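Local atomic coordinates of mannonate dehydratase (Streptococcus suis, PDB entry 3BDK), a protein that probably catalyses the dehydration of D-mannonate to 2-dehydro-3-deoxy-D-gluconate, a manganese- or iron-dependent step in the breakdown of hexuronates. Residues I80-S85 and I118-Y123; P127-T132 and Y225-L230; G213-I218 and R281-H286. One frame throughout, in Å; residues are numbered along the deposited sequence.

Contact 1 of 3, residues I80-S85 and I118-Y123; sequences ITVIES and IPVVCY
Ile80 meets Ile118 through its methyl branch, CG2 lying 3.5 Å from CG2 of Ile118, while the longer arm of Ile80 leads away towards strand 47-50. Thr81 offers its backbone instead: its carbonyl O rests 3.3 Å from CD of Pro119, so the ring edge lies against the backbone of the adjoining strand. Val82 lies side by side with Val120, the two pointing the same way, and their CG1 atoms come to 3.7 Å. Both valines have CG1 anti to the backbone N (chi1 173° and 171°), so matching branches of two compact, beta-favouring residues meet where both also touch Phe284. At Ile83 the backbones join: its N gives a hydrogen bond of 2.8 Å to Val120 O, and its O accepts one of 3.0 Å from Cys122 N. This is the parallel pairing of strands 80-84 and 120-123, whose axes differ by 25°. Helix 99-114 lies in the connection between them, making the beta-alpha-beta crossover of a TIM barrel. The side chain of Ile83 points with that of Val121 towards this helix, where Val113 touches both; the side chains of Ile83 and Ile118 cross at about a right angle, CG1 of Ile83 lying 3.8 Å from CG2 of Ile118. Glu84 points into the barrel instead, beside Cys122, with OE2 3.7 Å from SG. Its carboxylate belongs to the sugar pocket, where a salt bridge to Arg328 holds it. Ser85 directs its CA-H at Cys122 O, with CA and O 3.0 Å apart.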
ATOM      1  N   ILE A  80      -4.158 -20.476  -6.936  1.00 60.74           N
ATOM      2  CA  ILE A  80      -3.005 -20.945  -6.148  1.00 59.44           C
ATOM      3  C   ILE A  80      -1.701 -20.869  -6.942  1.00 58.78           C
ATOM      4  O   ILE A  80      -1.575 -21.485  -7.997  1.00 59.04           O
ATOM      5  CB  ILE A  80      -3.162 -22.378  -5.681  1.00 59.05           C
ATOM      6  CG1 ILE A  80      -4.605 -22.648  -5.227  1.00 59.00           C
ATOM      7  CG2 ILE A  80      -2.124 -22.661  -4.603  1.00 59.32           C
ATOM      8  CD1 ILE A  80      -4.806 -22.777  -3.713  1.00 59.37           C
ATOM      9  N   THR A  81      -0.735 -20.122  -6.420  1.00 57.77           N
ATOM     10  CA  THR A  81       0.548 -19.922  -7.090  1.00 56.77           C
ATOM     11  C   THR A  81       1.682 -20.679  -6.380  1.00 56.41           C
ATOM     12  O   THR A  81       2.739 -20.930  -6.974  1.00 56.02           O
ATOM     13  CB  THR A  81       0.890 -18.413  -7.171  1.00 56.97           C
ATOM     14  OG1 THR A  81       2.155 -18.215  -7.822  1.00 57.34           O
ATOM     15  CG2 THR A  81       0.927 -17.791  -5.777  1.00 56.03           C
ATOM     16  N   VAL A  82       1.434 -21.028  -5.110  1.00 55.69           N
ATOM     17  CA  VAL A  82       2.418 -21.579  -4.178  1.00 55.00           C
ATOM     18  C   VAL A  82       1.667 -22.184  -3.006  1.00 54.47           C
ATOM     19  O   VAL A  82       0.628 -21.672  -2.606  1.00 54.43           O
ATOM     20  CB  VAL A  82       3.330 -20.472  -3.576  1.00 55.22           C
ATOM     21  CG1 VAL A  82       4.232 -21.044  -2.479  1.00 55.15           C
ATOM     22  CG2 VAL A  82       4.162 -19.767  -4.650  1.00 55.10           C
ATOM     23  N   ILE A  83       2.194 -23.263  -2.446  1.00 54.04           N
ATOM     24  CA  ILE A  83       1.626 -23.828  -1.229  1.00 54.06           C
ATOM     25  C   ILE A  83       2.534 -23.520  -0.053  1.00 53.82           C
ATOM     26  O   ILE A  83       3.715 -23.861  -0.069  1.00 53.85           O
ATOM     27  CB  ILE A  83       1.375 -25.349  -1.367  1.00 54.37           C
ATOM     28  CG1 ILE A  83       0.134 -25.573  -2.238  1.00 54.67           C
ATOM     29  CG2 ILE A  83       1.212 -26.025   0.012  1.00 53.96           C
ATOM     30  CD1 ILE A  83      -0.272 -27.000  -2.395  1.00 56.27           C
ATOM     31  N   GLU A  84       1.999 -22.844   0.957  1.00 53.49           N
ATOM     32  CA  GLU A  84       2.826 -22.500   2.087  1.00 53.05           C
ATOM     33  C   GLU A  84       2.780 -23.627   3.061  1.00 52.72           C
ATOM     34  O   GLU A  84       1.953 -23.674   3.985  1.00 52.31           O
ATOM     35  CB  GLU A  84       2.445 -21.201   2.767  1.00 53.39           C
ATOM     36  CG  GLU A  84       3.515 -20.767   3.764  1.00 54.10           C
ATOM     37  CD  GLU A  84       4.504 -19.754   3.202  1.00 54.81           C
ATOM     38  OE1 GLU A  84       4.384 -19.362   2.022  1.00 55.57           O
ATOM     39  OE2 GLU A  84       5.394 -19.318   3.960  1.00 54.78           O
ATOM     40  N   SER A  85       3.682 -24.556   2.784  1.00 52.28           N
ATOM     41  CA  SER A  85       4.163 -25.521   3.732  1.00 51.75           C
ATOM     42  C   SER A  85       3.385 -26.817   3.697  1.00 51.40           C
ATOM     43  O   SER A  85       2.235 -26.891   4.130  1.00 51.33           O
ATOM     44  CB  SER A  85       4.240 -24.937   5.147  1.00 51.65           C
ATOM     45  OG  SER A  85       5.314 -25.507   5.864  1.00 51.85           O
ATOM     46  N   ILE A 118      -0.549 -26.233  -9.296  1.00 54.45           N
ATOM     47  CA  ILE A 118       0.215 -25.466  -8.302  1.00 53.67           C
ATOM     48  C   ILE A 118       1.708 -25.809  -8.333  1.00 52.94           C
ATOM     49  O   ILE A 118       2.083 -26.910  -7.918  1.00 53.08           O
ATOM     50  CB  ILE A 118      -0.286 -25.734  -6.871  1.00 53.78           C
ATOM     51  CG1 ILE A 118      -1.811 -25.643  -6.780  1.00 53.46           C
ATOM     52  CG2 ILE A 118       0.383 -24.764  -5.903  1.00 54.95           C
ATOM     53  CD1 ILE A 118      -2.404 -26.227  -5.501  1.00 53.28           C
ATOM     54  N   PRO A 119       2.557 -24.855  -8.801  1.00 52.32           N
ATOM     55  CA  PRO A 119       3.973 -25.045  -9.168  1.00 51.74           C
ATOM     56  C   PRO A 119       5.062 -24.811  -8.097  1.00 51.48           C
ATOM     57  O   PRO A 119       6.251 -24.949  -8.404  1.00 51.14           O
ATOM     58  CB  PRO A 119       4.165 -24.034 -10.302  1.00 51.59           C
ATOM     59  CG  PRO A 119       3.082 -23.004 -10.114  1.00 51.57           C
ATOM     60  CD  PRO A 119       2.147 -23.459  -9.033  1.00 52.08           C
ATOM     61  N   VAL A 120       4.684 -24.469  -6.868  1.00 51.07           N
ATOM     62  CA  VAL A 120       5.679 -24.212  -5.823  1.00 50.76           C
ATOM     63  C   VAL A 120       5.239 -24.712  -4.454  1.00 50.72           C
ATOM     64  O   VAL A 120       4.065 -24.572  -4.079  1.00 51.04           O
ATOM     65  CB  VAL A 120       6.076 -22.708  -5.728  1.00 50.90           C
ATOM     66  CG1 VAL A 120       6.939 -22.450  -4.502  1.00 50.55           C
ATOM     67  CG2 VAL A 120       6.817 -22.238  -6.993  1.00 50.30           C
ATOM     68  N   VAL A 121       6.188 -25.300  -3.718  1.00 50.32           N
ATOM     69  CA  VAL A 121       5.962 -25.735  -2.333  1.00 49.79           C
ATOM     70  C   VAL A 121       7.052 -25.196  -1.390  1.00 49.50           C
ATOM     71  O   VAL A 121       8.216 -25.596  -1.484  1.00 49.76           O
ATOM     72  CB  VAL A 121       5.876 -27.284  -2.215  1.00 49.67           C
ATOM     73  CG1 VAL A 121       5.718 -27.700  -0.771  1.00 49.24           C
ATOM     74  CG2 VAL A 121       4.717 -27.824  -3.027  1.00 49.38           C
ATOM     75  N   CYS A 122       6.659 -24.269  -0.515  1.00 48.90           N
ATOM     76  CA  CYS A 122       7.493 -23.790   0.587  1.00 47.62           C
ATOM     77  C   CYS A 122       7.424 -24.802   1.750  1.00 46.21           C
ATOM     78  O   CYS A 122       6.476 -25.586   1.839  1.00 45.60           O
ATOM     79  CB  CYS A 122       7.050 -22.371   1.021  1.00 47.92           C
ATOM     80  SG  CYS A 122       7.915 -21.609   2.510  1.00 50.05           S
ATOM     81  N   TYR A 123       8.446 -24.786   2.614  1.00 44.44           N
ATOM     82  CA  TYR A 123       8.584 -25.708   3.763  1.00 42.54           C
ATOM     83  C   TYR A 123       9.878 -25.320   4.487  1.00 41.89           C
ATOM     84  O   TYR A 123      10.759 -24.712   3.873  1.00 41.92           O
ATOM     85  CB  TYR A 123       8.705 -27.166   3.288  1.00 41.62           C
ATOM     86  CG  TYR A 123      10.000 -27.389   2.562  1.00 39.91           C
ATOM     87  CD1 TYR A 123      11.082 -28.024   3.188  1.00 37.41           C
ATOM     88  CD2 TYR A 123      10.176 -26.897   1.275  1.00 38.46           C
ATOM     89  CE1 TYR A 123      12.291 -28.174   2.527  1.00 36.21           C
ATOM     90  CE2 TYR A 123      11.381 -27.052   0.607  1.00 38.39           C
ATOM     91  CZ  TYR A 123      12.433 -27.687   1.239  1.00 37.36           C
ATOM     92  OH  TYR A 123      13.611 -27.830   0.551  1.00 38.79           O
TER

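Contact 2 of 3, residues P127-T132 and Y225-L230; sequences PVFDWT and YGIFGL. With DNO (D-mannose), chain C.
Leu230 carries much of this contact, its two methyls reaching both Val128 and Phe129. Its CD2 is 3.5 Å from CG2 of Val128, the two side chains crossing at about a right angle, and its CD1 comes within 3.8 Å of CE1 of Phe129. The same end of that ring also meets Phe228, whose CD2 is 4.2 Å from CE1 of Phe129. Farther along, Thr132 and Ile227 reach towards each other tip to tip, with OG1 of the threonine 3.2 Å from CD1 of the isoleucine. The isoleucine extends this far with CG1 between its backbone N and carbonyl carbon (chi1 54°) and with CD1 extended from it (chi2 -163°).

What sets these groups in place is local. CG1 of Val128 sits 3.4 Å above the centre of the Phe129 ring and covers that face. In the other loop a type I' turn runs from Ile227 to Leu230, closed by a hydrogen bond of 2.7 Å from Leu230 N to Ile227 O; Gly229 suits its positive phi. Tyr185 of helix 176-187 packs on Val128 and Leu230, and Phe149 of strand 145-150 on Thr132 and Ile227.

On the sugar side of the first loop are Asp130 and Trp131, both lining the pocket. The open-chain D-mannose sets O4 at the indole edge, near its plane and 2.9 Å from NE1 of Trp131. Between the loops themselves there is no hydrogen bond, so their hold on each other is largely apolar and depends on fit, while Asp130 and Trp131, on the other side of 127-132, are turned to the sugar.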
ATOM      1  N   PRO A 127      14.522 -27.324  13.559  1.00 37.95           N
ATOM      2  CA  PRO A 127      14.216 -28.116  14.729  1.00 37.37           C
ATOM      3  C   PRO A 127      13.198 -27.415  15.600  1.00 37.41           C
ATOM      4  O   PRO A 127      13.258 -26.190  15.728  1.00 37.37           O
ATOM      5  CB  PRO A 127      15.548 -28.168  15.455  1.00 37.36           C
ATOM      6  CG  PRO A 127      16.559 -28.077  14.372  1.00 37.12           C
ATOM      7  CD  PRO A 127      15.972 -27.216  13.316  1.00 37.86           C
ATOM      8  N   VAL A 128      12.260 -28.194  16.143  1.00 36.93           N
ATOM      9  CA  VAL A 128      11.347 -27.804  17.213  1.00 36.81           C
ATOM     10  C   VAL A 128      10.260 -26.785  16.832  1.00 37.60           C
ATOM     11  O   VAL A 128       9.090 -27.146  16.726  1.00 37.96           O
ATOM     12  CB  VAL A 128      12.105 -27.356  18.490  1.00 36.89           C
ATOM     13  CG1 VAL A 128      11.171 -27.349  19.680  1.00 36.31           C
ATOM     14  CG2 VAL A 128      13.259 -28.277  18.776  1.00 36.09           C
ATOM     15  N   PHE A 129      10.641 -25.523  16.645  1.00 38.14           N
ATOM     16  CA  PHE A 129       9.696 -24.447  16.329  1.00 38.40           C
ATOM     17  C   PHE A 129       9.901 -23.987  14.896  1.00 38.83           C
ATOM     18  O   PHE A 129      10.972 -24.207  14.336  1.00 38.44           O
ATOM     19  CB  PHE A 129       9.921 -23.234  17.240  1.00 38.28           C
ATOM     20  CG  PHE A 129      10.185 -23.581  18.679  1.00 37.72           C
ATOM     21  CD1 PHE A 129      11.488 -23.680  19.152  1.00 36.53           C
ATOM     22  CD2 PHE A 129       9.132 -23.795  19.561  1.00 36.18           C
ATOM     23  CE1 PHE A 129      11.746 -24.003  20.490  1.00 36.37           C
ATOM     24  CE2 PHE A 129       9.376 -24.121  20.890  1.00 35.67           C
ATOM     25  CZ  PHE A 129      10.691 -24.225  21.357  1.00 36.54           C
ATOM     26  N   ASP A 130       8.887 -23.326  14.321  1.00 39.24           N
ATOM     27  CA  ASP A 130       9.030 -22.701  13.001  1.00 39.72           C
ATOM     28  C   ASP A 130       9.332 -21.202  13.056  1.00 39.24           C
ATOM     29  O   ASP A 130       9.624 -20.565  12.033  1.00 39.46           O
ATOM     30  CB  ASP A 130       7.791 -22.947  12.166  1.00 40.26           C
ATOM     31  CG  ASP A 130       7.458 -24.408  12.056  1.00 42.14           C
ATOM     32  OD1 ASP A 130       6.235 -24.717  12.070  1.00 44.53           O
ATOM     33  OD2 ASP A 130       8.413 -25.235  11.967  1.00 42.52           O
ATOM     34  N   TRP A 131       9.250 -20.653  14.255  1.00 38.52           N
ATOM     35  CA  TRP A 131       9.649 -19.284  14.523  1.00 38.08           C
ATOM     36  C   TRP A 131       9.586 -19.087  16.032  1.00 37.70           C
ATOM     37  O   TRP A 131       8.999 -19.897  16.754  1.00 37.06           O
ATOM     38  CB  TRP A 131       8.733 -18.289  13.799  1.00 38.31           C
ATOM     39  CG  TRP A 131       7.276 -18.501  14.090  1.00 38.90           C
ATOM     40  CD1 TRP A 131       6.414 -19.288  13.398  1.00 38.77           C
ATOM     41  CD2 TRP A 131       6.520 -17.937  15.171  1.00 40.11           C
ATOM     42  NE1 TRP A 131       5.163 -19.246  13.966  1.00 37.99           N
ATOM     43  CE2 TRP A 131       5.198 -18.429  15.058  1.00 39.20           C
ATOM     44  CE3 TRP A 131       6.828 -17.062  16.224  1.00 40.14           C
ATOM     45  CZ2 TRP A 131       4.179 -18.069  15.952  1.00 40.26           C
ATOM     46  CZ3 TRP A 131       5.805 -16.709  17.123  1.00 39.00           C
ATOM     47  CH2 TRP A 131       4.504 -17.212  16.975  1.00 39.17           C
ATOM     48  N   THR A 132      10.184 -18.005  16.502  1.00 37.34           N
ATOM     49  CA  THR A 132      10.181 -17.684  17.911  1.00 37.02           C
ATOM     50  C   THR A 132      10.093 -16.174  18.027  1.00 36.82           C
ATOM     51  O   THR A 132      10.875 -15.445  17.407  1.00 36.85           O
ATOM     52  CB  THR A 132      11.471 -18.194  18.550  1.00 37.05           C
ATOM     53  OG1 THR A 132      11.521 -19.619  18.432  1.00 38.21           O
ATOM     54  CG2 THR A 132      11.581 -17.797  20.024  1.00 38.24           C
ATOM     55  N   TYR A 225      19.646 -17.931  13.722  1.00 30.25           N
ATOM     56  CA  TYR A 225      20.729 -18.361  14.598  1.00 29.88           C
ATOM     57  C   TYR A 225      20.210 -19.245  15.726  1.00 30.50           C
ATOM     58  O   TYR A 225      19.004 -19.316  15.967  1.00 30.45           O
ATOM     59  CB  TYR A 225      21.464 -17.149  15.177  1.00 28.61           C
ATOM     60  CG  TYR A 225      20.546 -16.028  15.612  1.00 27.53           C
ATOM     61  CD1 TYR A 225      19.784 -16.137  16.767  1.00 26.78           C
ATOM     62  CD2 TYR A 225      20.444 -14.860  14.868  1.00 25.77           C
ATOM     63  CE1 TYR A 225      18.944 -15.117  17.169  1.00 26.96           C
ATOM     64  CE2 TYR A 225      19.607 -13.833  15.262  1.00 26.20           C
ATOM     65  CZ  TYR A 225      18.860 -13.966  16.413  1.00 27.44           C
ATOM     66  OH  TYR A 225      18.025 -12.947  16.809  1.00 27.20           O
ATOM     67  N   GLY A 226      21.126 -19.920  16.413  1.00 31.34           N
ATOM     68  CA  GLY A 226      20.756 -20.852  17.474  1.00 31.01           C
ATOM     69  C   GLY A 226      20.000 -20.151  18.575  1.00 31.72           C
ATOM     70  O   GLY A 226      20.447 -19.120  19.070  1.00 32.14           O
ATOM     71  N   ILE A 227      18.834 -20.677  18.930  1.00 32.15           N
ATOM     72  CA  ILE A 227      18.151 -20.290  20.170  1.00 32.92           C
ATOM     73  C   ILE A 227      18.127 -21.485  21.092  1.00 32.54           C
ATOM     74  O   ILE A 227      18.096 -22.624  20.626  1.00 32.75           O
ATOM     75  CB  ILE A 227      16.686 -19.857  19.957  1.00 32.64           C
ATOM     76  CG1 ILE A 227      15.905 -20.949  19.200  1.00 34.43           C
ATOM     77  CG2 ILE A 227      16.627 -18.473  19.312  1.00 34.82           C
ATOM     78  CD1 ILE A 227      14.545 -20.517  18.542  1.00 34.33           C
ATOM     79  N   PHE A 228      18.141 -21.230  22.399  1.00 32.39           N
ATOM     80  CA  PHE A 228      17.901 -22.281  23.371  1.00 31.96           C
ATOM     81  C   PHE A 228      18.799 -23.497  23.103  1.00 31.99           C
ATOM     82  O   PHE A 228      18.369 -24.659  23.265  1.00 31.82           O
ATOM     83  CB  PHE A 228      16.437 -22.727  23.279  1.00 31.86           C
ATOM     84  CG  PHE A 228      15.447 -21.639  23.539  1.00 31.12           C
ATOM     85  CD1 PHE A 228      15.594 -20.787  24.635  1.00 31.94           C
ATOM     86  CD2 PHE A 228      14.327 -21.513  22.732  1.00 30.09           C
ATOM     87  CE1 PHE A 228      14.667 -19.814  24.904  1.00 30.78           C
ATOM     88  CE2 PHE A 228      13.383 -20.551  22.985  1.00 30.10           C
ATOM     89  CZ  PHE A 228      13.543 -19.690  24.061  1.00 32.38           C
ATOM     90  N   GLY A 229      20.022 -23.232  22.650  1.00 31.35           N
ATOM     91  CA  GLY A 229      20.970 -24.299  22.325  1.00 30.95           C
ATOM     92  C   GLY A 229      20.549 -25.272  21.239  1.00 30.46           C
ATOM     93  O   GLY A 229      21.222 -26.281  21.026  1.00 30.76           O
ATOM     94  N   LEU A 230      19.451 -24.980  20.545  1.00 30.02           N
ATOM     95  CA  LEU A 230      19.034 -25.773  19.392  1.00 29.85           C
ATOM     96  C   LEU A 230      19.788 -25.360  18.144  1.00 30.52           C
ATOM     97  O   LEU A 230      20.098 -24.191  17.986  1.00 31.25           O
ATOM     98  CB  LEU A 230      17.569 -25.560  19.099  1.00 29.33           C
ATOM     99  CG  LEU A 230      16.493 -25.991  20.055  1.00 27.96           C
ATOM    100  CD1 LEU A 230      15.168 -25.362  19.562  1.00 24.49           C
ATOM    101  CD2 LEU A 230      16.448 -27.503  20.085  1.00 27.12           C
TER
HETATM  102  C1  DNO C 387       6.557 -17.580  10.507  1.00 76.00           C
HETATM  103  C2  DNO C 387       5.449 -17.490   9.445  1.00 76.10           C
HETATM  104  C3  DNO C 387       4.215 -18.413   9.701  1.00 76.65           C
HETATM  105  C4  DNO C 387       4.375 -19.956   9.891  1.00 77.21           C
HETATM  106  C5  DNO C 387       5.414 -20.734   9.028  1.00 77.64           C
HETATM  107  C6  DNO C 387       4.946 -22.183   8.840  1.00 77.45           C
HETATM  108  O1  DNO C 387       7.475 -16.759  10.523  1.00 74.57           O
HETATM  109  O2  DNO C 387       5.998 -17.684   8.129  1.00 75.96           O
HETATM  110  O3  DNO C 387       3.290 -18.224   8.634  1.00 77.21           O
HETATM  111  O4  DNO C 387       4.551 -20.247  11.284  1.00 76.63           O
HETATM  112  O5  DNO C 387       5.626 -20.164   7.726  1.00 77.91           O
HETATM  113  O6  DNO C 387       5.590 -23.018   9.807  1.00 76.74           O

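Contact 3 of 3, residues G213-I218 and R281-H286; sequences GVKMAI and RINFMH. With MN (manganese (II) ion), chain D.
The manganese ion is held by several groups, among them His286, whose ND1 binds it at 2.5 Å. His219 and Asp330 are also ligands, and O2 of the bound D-mannose lies 2.4 Å from the ion. The approach to His286 is skewed, because CE1 of the same ring is nearly as near to the metal as ND1. On its far side the imidazole gives a weak hydrogen bond from NE2 to Glu84, while the ring of His219 packs against it edge-to-face; together these should limit its rotation.

Strand 282-286, which ends in this histidine, meets strand 215-218 through few side chains. Ala217 is the meeting point: its CB is 3.9 Å from CB of Asn283 and 4.1 Å from CB of Phe284. A residue this small suits a place where two beta carbons of the other strand converge. Phe284 begins by pointing at Ala217 but has CG anti to its backbone N (chi1 -175°), which carries the ring onwards to Val82 and Val120. Its CE1 lies in the plane of the His286 ring, at the edge. Lys215 crosses Asn283 at about a right angle, touching with the aliphatic part of its chain; its CB is 4.0 Å from CG of the asparagine.

Strand 252-257 lies between the two strands in the order of the sheet, yet their axes approach to 6.6 Å, at 43°, as expected where the sheet curls strongly into a barrel. A metal site at the C-terminal ends of the parallel strands is typical of TIM-barrel enzymes, and this chain has the xylose isomerase-like form of that fold.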
ATOM      1  N   GLY A 213       6.468 -31.598 -11.689  1.00 54.36           N
ATOM      2  CA  GLY A 213       6.531 -30.192 -12.127  1.00 53.46           C
ATOM      3  C   GLY A 213       6.765 -29.158 -11.020  1.00 52.75           C
ATOM      4  O   GLY A 213       7.199 -28.022 -11.295  1.00 52.77           O
ATOM      5  N   VAL A 214       6.467 -29.562  -9.783  1.00 51.59           N
ATOM      6  CA  VAL A 214       6.508 -28.733  -8.573  1.00 50.66           C
ATOM      7  C   VAL A 214       7.924 -28.315  -8.161  1.00 50.09           C
ATOM      8  O   VAL A 214       8.805 -29.169  -8.050  1.00 50.40           O
ATOM      9  CB  VAL A 214       5.897 -29.527  -7.386  1.00 50.88           C
ATOM     10  CG1 VAL A 214       5.978 -28.740  -6.095  1.00 50.98           C
ATOM     11  CG2 VAL A 214       4.461 -29.932  -7.676  1.00 50.30           C
ATOM     12  N   LYS A 215       8.139 -27.016  -7.919  1.00 48.98           N
ATOM     13  CA  LYS A 215       9.448 -26.516  -7.436  1.00 48.30           C
ATOM     14  C   LYS A 215       9.465 -26.290  -5.920  1.00 47.06           C
ATOM     15  O   LYS A 215       8.559 -25.645  -5.362  1.00 46.99           O
ATOM     16  CB  LYS A 215       9.867 -25.207  -8.124  1.00 48.09           C
ATOM     17  CG  LYS A 215       9.779 -25.203  -9.628  1.00 48.70           C
ATOM     18  CD  LYS A 215      10.402 -23.944 -10.210  1.00 49.45           C
ATOM     19  CE  LYS A 215       9.605 -23.463 -11.426  1.00 52.34           C
ATOM     20  NZ  LYS A 215      10.354 -22.458 -12.245  1.00 52.71           N
ATOM     21  N   MET A 216      10.490 -26.819  -5.259  1.00 45.52           N
ATOM     22  CA  MET A 216      10.607 -26.708  -3.810  1.00 43.82           C
ATOM     23  C   MET A 216      11.336 -25.430  -3.412  1.00 42.93           C
ATOM     24  O   MET A 216      12.252 -24.985  -4.104  1.00 42.78           O
ATOM     25  CB  MET A 216      11.331 -27.927  -3.236  1.00 43.76           C
ATOM     26  CG  MET A 216      10.707 -29.259  -3.622  1.00 42.20           C
ATOM     27  SD  MET A 216       8.959 -29.358  -3.189  1.00 38.51           S
ATOM     28  CE  MET A 216       9.064 -29.735  -1.441  1.00 40.31           C
ATOM     29  N   ALA A 217      10.925 -24.843  -2.292  1.00 41.78           N
ATOM     30  CA  ALA A 217      11.452 -23.553  -1.864  1.00 40.83           C
ATOM     31  C   ALA A 217      11.490 -23.450  -0.344  1.00 40.03           C
ATOM     32  O   ALA A 217      10.450 -23.354   0.308  1.00 39.83           O
ATOM     33  CB  ALA A 217      10.626 -22.420  -2.455  1.00 40.62           C
ATOM     34  N   ILE A 218      12.696 -23.470   0.216  1.00 39.09           N
ATOM     35  CA  ILE A 218      12.872 -23.675   1.648  1.00 38.14           C
ATOM     36  C   ILE A 218      12.813 -22.353   2.406  1.00 38.10           C
ATOM     37  O   ILE A 218      13.624 -21.456   2.173  1.00 36.92           O
ATOM     38  CB  ILE A 218      14.209 -24.374   1.958  1.00 37.85           C
ATOM     39  CG1 ILE A 218      14.356 -24.601   3.464  1.00 38.12           C
ATOM     40  CG2 ILE A 218      15.374 -23.558   1.420  1.00 37.46           C
ATOM     41  CD1 ILE A 218      15.861 -26.469   4.043  1.00 37.21           C
ATOM     42  N   ARG A 281      17.548 -19.497  -8.620  1.00 41.62           N
ATOM     43  CA  ARG A 281      17.205 -20.344  -7.492  1.00 40.86           C
ATOM     44  C   ARG A 281      16.202 -19.744  -6.508  1.00 39.94           C
ATOM     45  O   ARG A 281      15.978 -20.287  -5.420  1.00 39.50           O
ATOM     46  CB  ARG A 281      18.485 -20.845  -6.787  1.00 41.43           C
ATOM     47  CG  ARG A 281      19.220 -21.989  -7.522  1.00 42.63           C
ATOM     48  CD  ARG A 281      18.238 -23.102  -7.941  1.00 45.05           C
ATOM     49  NE  ARG A 281      18.869 -24.269  -8.559  1.00 47.09           N
ATOM     50  CZ  ARG A 281      19.445 -24.276  -9.759  1.00 47.90           C
ATOM     51  NH1 ARG A 281      19.500 -23.170 -10.492  1.00 46.68           N
ATOM     52  NH2 ARG A 281      19.967 -25.400 -10.229  1.00 47.77           N
ATOM     53  N   ILE A 282      15.592 -18.628  -6.888  1.00 39.03           N
ATOM     54  CA  ILE A 282      14.494 -18.094  -6.111  1.00 38.30           C
ATOM     55  C   ILE A 282      13.201 -18.643  -6.703  1.00 37.62           C
ATOM     56  O   ILE A 282      12.872 -18.334  -7.839  1.00 37.53           O
ATOM     57  CB  ILE A 282      14.469 -16.551  -6.097  1.00 38.27           C
ATOM     58  CG1 ILE A 282      15.826 -15.982  -5.691  1.00 38.49           C
ATOM     59  CG2 ILE A 282      13.381 -16.070  -5.156  1.00 39.16           C
ATOM     60  CD1 ILE A 282      15.751 -14.656  -4.924  1.00 40.04           C
ATOM     61  N   ASN A 283      12.484 -19.450  -5.928  1.00 36.99           N
ATOM     62  CA  ASN A 283      11.231 -20.039  -6.386  1.00 36.54           C
ATOM     63  C   ASN A 283      10.023 -19.466  -5.653  1.00 36.23           C
ATOM     64  O   ASN A 283       8.903 -19.953  -5.807  1.00 36.04           O
ATOM     65  CB  ASN A 283      11.266 -21.561  -6.232  1.00 36.41           C
ATOM     66  CG  ASN A 283      12.277 -22.216  -7.152  1.00 36.08           C
ATOM     67  OD1 ASN A 283      12.672 -23.363  -6.942  1.00 36.55           O
ATOM     68  ND2 ASN A 283      12.700 -21.490  -8.180  1.00 33.98           N
ATOM     69  N   PHE A 284      10.258 -18.427  -4.857  1.00 35.82           N
ATOM     70  CA  PHE A 284       9.218 -17.867  -4.003  1.00 35.44           C
ATOM     71  C   PHE A 284       9.794 -16.836  -3.037  1.00 36.28           C
ATOM     72  O   PHE A 284      10.987 -16.852  -2.735  1.00 36.61           O
ATOM     73  CB  PHE A 284       8.508 -18.975  -3.225  1.00 35.13           C
ATOM     74  CG  PHE A 284       7.349 -18.491  -2.401  1.00 35.48           C
ATOM     75  CD1 PHE A 284       7.080 -19.052  -1.164  1.00 35.99           C
ATOM     76  CD2 PHE A 284       6.528 -17.476  -2.863  1.00 36.38           C
ATOM     77  CE1 PHE A 284       6.014 -18.609  -0.403  1.00 34.84           C
ATOM     78  CE2 PHE A 284       5.462 -17.029  -2.108  1.00 34.64           C
ATOM     79  CZ  PHE A 284       5.204 -17.596  -0.876  1.00 34.75           C
ATOM     80  N   MET A 285       8.939 -15.939  -2.557  1.00 36.50           N
ATOM     81  CA  MET A 285       9.386 -14.651  -2.043  1.00 36.11           C
ATOM     82  C   MET A 285       8.607 -14.254  -0.794  1.00 35.99           C
ATOM     83  O   MET A 285       7.377 -14.195  -0.811  1.00 36.59           O
ATOM     84  CB  MET A 285       9.250 -13.567  -3.115  1.00 35.85           C
ATOM     85  CG  MET A 285      10.487 -13.392  -3.981  1.00 36.34           C
ATOM     86  SD  MET A 285      11.957 -12.982  -3.019  1.00 36.37           S
ATOM     87  CE  MET A 285      12.059 -11.216  -3.293  1.00 37.40           C
ATOM     88  N   HIS A 286       9.328 -13.982   0.288  1.00 35.03           N
ATOM     89  CA  HIS A 286       8.751 -13.309   1.445  1.00 34.20           C
ATOM     90  C   HIS A 286       9.366 -11.927   1.643  1.00 33.79           C
ATOM     91  O   HIS A 286      10.491 -11.802   2.126  1.00 33.98           O
ATOM     92  CB  HIS A 286       8.940 -14.154   2.706  1.00 34.16           C
ATOM     93  CG  HIS A 286       7.874 -15.185   2.908  1.00 34.53           C
ATOM     94  ND1 HIS A 286       7.334 -15.466   4.144  1.00 35.29           N
ATOM     95  CD2 HIS A 286       7.248 -16.004   2.029  1.00 35.12           C
ATOM     96  CE1 HIS A 286       6.421 -16.413   4.019  1.00 35.84           C
ATOM     97  NE2 HIS A 286       6.350 -16.757   2.746  1.00 35.34           N
TER
HETATM   98 MN    MN D 388       7.215 -16.431   6.457  1.00100.95          MN

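All three contacts belong to one barrel. Contacts 1 and 3 lie in its parallel sheet, their centres 8 Å apart, where strands 120-123 and 215-218 are neighbours: Pro119 O and Lys215 N, 2.8 Å apart, probably form a hydrogen bond. Contact 2 sits about 24 Å and 23 Å from the centres of contacts 1 and 3, in loops that follow those same two strands. Along the chain, contact 1 closes before either of the others opens, whereas the segments of contacts 2 and 3 alternate. The strands thus bring Glu84 and His286 together at the sugar and metal, and the loop 127-132 adds Asp130 and Trp131 to the same pocket.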